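Local coordinates for protein Cry37AA1 (Bacillus thuringiensis, PDB 4RHZ) that forms a binary complex with Cry23Aa1, binds calcium, and probably acts as the C2-fold partner of that aerolysin-family toxin, at residues 44-48 with 49-53. Sequence-based numbering, arbitrary orientation.
Sequences DDWGK and STPER
The hydroxyl of T50 ties the two halves of this tight turn together, because it can give and take a hydrogen bond at once. T50 OG1 accepts from the backbone N of W46 at 2.9 Å, a rather bent bond with an angle of 131° at the hydrogen, and donates to the carbonyl oxygen of G47 at 2.8 Å, where it lies in the carbonyl plane on a lone pair. The first torsion (chi1 -58°) turns OG1 of T50 to the side of its own backbone N, which lets hydroxyl and amide share one acceptor: T50 N also binds G47 O, at 2.6 Å, tilted from the carbonyl plane. A further backbone bond runs from S49 N to the oxygen of W46 (3.0 Å).

D45 begins an Asx turn that runs through W46 to G47. D45 OD1 takes the N-H of G47 at 2.6 Å, the donor lying almost in line with the carboxylate C-O bond, as the short arm of aspartate allows. G47 itself has a positive phi of 41°, which glycine adopts readily. This surface loop joins strand 38-43 of one antiparallel sheet to strand 55-62 of the other, consistent with a C2-like β-sandwich; T50 is buried there, its side chain also touching Y24 and Q43.

Apolar packing pairs W46 with P51: W46 CE3 meets P51 CD at 3.8 Å, the two side chains lying at a slant, and the rigid pyrrolidine offers the broad indole a compact partner. Polar carbonyl oxygens meet the same ring, S49 O at its edge, in plane, 3.5 Å from W46 CE3, and D44 O over one face, toward the rim.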
ATOM      1  N   ASP B  44      -1.843  14.032  29.843  1.00 48.21           N
ATOM      2  CA  ASP B  44      -0.998  13.886  31.018  1.00 50.18           C
ATOM      3  C   ASP B  44      -1.048  12.489  31.569  1.00 51.32           C
ATOM      4  O   ASP B  44      -2.050  11.784  31.435  1.00 50.64           O
ATOM      5  CB  ASP B  44      -1.369  14.876  32.100  1.00 51.16           C
ATOM      6  CG  ASP B  44      -1.145  16.299  31.677  1.00 53.88           C
ATOM      7  OD1 ASP B  44      -1.908  17.118  32.191  1.00 57.44           O
ATOM      8  OD2 ASP B  44      -0.254  16.594  30.830  1.00 53.37           O
ATOM      9  N   ASP B  45       0.070  12.108  32.171  1.00 53.40           N
ATOM     10  CA  ASP B  45       0.260  10.799  32.762  1.00 56.50           C
ATOM     11  C   ASP B  45      -0.613  10.666  33.987  1.00 58.96           C
ATOM     12  O   ASP B  45      -0.274  11.226  35.074  1.00 59.07           O
ATOM     13  CB  ASP B  45       1.726  10.627  33.192  1.00 56.31           C
ATOM     14  CG  ASP B  45       1.973   9.349  33.987  1.00 57.78           C
ATOM     15  OD1 ASP B  45       1.035   8.522  34.146  1.00 59.31           O
ATOM     16  OD2 ASP B  45       3.130   9.179  34.462  1.00 59.01           O
ATOM     17  N   TRP B  46      -1.702   9.920  33.828  1.00 60.93           N
ATOM     18  CA  TRP B  46      -2.531   9.537  34.977  1.00 63.63           C
ATOM     19  C   TRP B  46      -2.331   8.072  35.364  1.00 65.78           C
ATOM     20  O   TRP B  46      -3.219   7.486  35.999  1.00 66.46           O
ATOM     21  CB  TRP B  46      -4.036   9.770  34.720  1.00 62.79           C
ATOM     22  CG  TRP B  46      -4.393  11.160  34.389  1.00 60.70           C
ATOM     23  CD1 TRP B  46      -3.678  12.292  34.693  1.00 61.52           C
ATOM     24  CD2 TRP B  46      -5.563  11.595  33.697  1.00 58.45           C
ATOM     25  NE1 TRP B  46      -4.322  13.408  34.194  1.00 59.44           N
ATOM     26  CE2 TRP B  46      -5.486  13.005  33.586  1.00 58.88           C
ATOM     27  CE3 TRP B  46      -6.664  10.929  33.131  1.00 57.45           C
ATOM     28  CZ2 TRP B  46      -6.490  13.765  32.955  1.00 58.69           C
ATOM     29  CZ3 TRP B  46      -7.648  11.684  32.487  1.00 54.87           C
ATOM     30  CH2 TRP B  46      -7.550  13.085  32.403  1.00 55.12           C
ATOM     31  N   GLY B  47      -1.196   7.471  34.991  1.00 67.88           N
ATOM     32  CA  GLY B  47      -1.027   6.007  35.199  1.00 70.21           C
ATOM     33  C   GLY B  47      -2.317   5.212  34.877  1.00 71.43           C
ATOM     34  O   GLY B  47      -2.987   5.458  33.848  1.00 71.59           O
ATOM     35  N   LYS B  48      -2.690   4.287  35.768  1.00 71.84           N
ATOM     36  CA  LYS B  48      -3.904   3.424  35.610  1.00 72.32           C
ATOM     37  C   LYS B  48      -5.213   4.119  35.139  1.00 71.41           C
ATOM     38  O   LYS B  48      -6.075   3.481  34.532  1.00 71.03           O
ATOM     39  CB  LYS B  48      -4.154   2.563  36.889  1.00 73.19           C
ATOM     40  CG  LYS B  48      -3.584   3.141  38.231  1.00 75.61           C
ATOM     41  CD  LYS B  48      -4.488   4.253  38.829  1.00 80.08           C
ATOM     42  CE  LYS B  48      -3.752   5.117  39.866  1.00 82.28           C
ATOM     43  NZ  LYS B  48      -3.451   4.357  41.131  1.00 83.30           N
ATOM     44  N   SER B  49      -5.336   5.419  35.402  1.00 69.98           N
ATOM     45  CA  SER B  49      -6.480   6.200  34.951  1.00 68.72           C
ATOM     46  C   SER B  49      -6.284   6.815  33.541  1.00 66.82           C
ATOM     47  O   SER B  49      -7.206   7.479  33.009  1.00 66.09           O
ATOM     48  CB  SER B  49      -6.773   7.332  35.967  1.00 69.63           C
ATOM     49  OG  SER B  49      -7.346   6.838  37.182  1.00 72.44           O
ATOM     50  N   THR B  50      -5.097   6.641  32.953  1.00 63.92           N
ATOM     51  CA  THR B  50      -4.837   7.228  31.630  1.00 61.92           C
ATOM     52  C   THR B  50      -5.841   6.635  30.640  1.00 60.10           C
ATOM     53  O   THR B  50      -6.074   5.431  30.640  1.00 60.80           O
ATOM     54  CB  THR B  50      -3.359   7.053  31.174  1.00 61.76           C
ATOM     55  OG1 THR B  50      -2.471   7.646  32.143  1.00 62.12           O
ATOM     56  CG2 THR B  50      -3.117   7.688  29.806  1.00 60.98           C
ATOM     57  N   PRO B  51      -6.487   7.487  29.842  1.00 58.09           N
ATOM     58  CA  PRO B  51      -7.470   6.973  28.881  1.00 56.90           C
ATOM     59  C   PRO B  51      -6.931   6.042  27.767  1.00 56.68           C
ATOM     60  O   PRO B  51      -5.770   6.167  27.297  1.00 55.70           O
ATOM     61  CB  PRO B  51      -8.068   8.236  28.249  1.00 56.90           C
ATOM     62  CG  PRO B  51      -7.517   9.410  28.999  1.00 55.57           C
ATOM     63  CD  PRO B  51      -6.398   8.962  29.859  1.00 57.29           C
ATOM     64  N   GLU B  52      -7.800   5.101  27.381  1.00 55.80           N
ATOM     65  CA  GLU B  52      -7.580   4.225  26.259  1.00 54.92           C
ATOM     66  C   GLU B  52      -7.723   5.089  25.017  1.00 53.76           C
ATOM     67  O   GLU B  52      -8.661   5.880  24.900  1.00 53.65           O
ATOM     68  CB  GLU B  52      -8.600   3.062  26.240  1.00 54.93           C
ATOM     69  CG  GLU B  52      -8.373   2.047  25.075  1.00 57.17           C
ATOM     70  CD  GLU B  52      -9.356   0.815  25.070  1.00 61.44           C
ATOM     71  OE1 GLU B  52      -9.811   0.434  23.960  1.00 63.55           O
ATOM     72  OE2 GLU B  52      -9.639   0.219  26.143  1.00 59.11           O
ATOM     73  N   ARG B  53      -6.779   4.959  24.094  1.00 51.74           N
ATOM     74  CA  ARG B  53      -6.845   5.758  22.902  1.00 49.79           C
ATOM     75  C   ARG B  53      -6.149   5.024  21.804  1.00 48.08           C
ATOM     76  O   ARG B  53      -4.941   4.813  21.870  1.00 48.30           O
ATOM     77  CB  ARG B  53      -6.201   7.147  23.139  1.00 49.76           C
ATOM     78  CG  ARG B  53      -6.261   8.088  21.931  1.00 51.31           C
ATOM     79  CD  ARG B  53      -7.646   8.667  21.692  1.00 56.39           C
ATOM     80  NE  ARG B  53      -8.112   9.282  22.917  1.00 62.85           N
ATOM     81  CZ  ARG B  53      -9.173  10.079  23.041  1.00 69.36           C
ATOM     82  NH1 ARG B  53      -9.918  10.428  21.975  1.00 71.54           N
ATOM     83  NH2 ARG B  53      -9.469  10.550  24.253  1.00 69.10           N
TER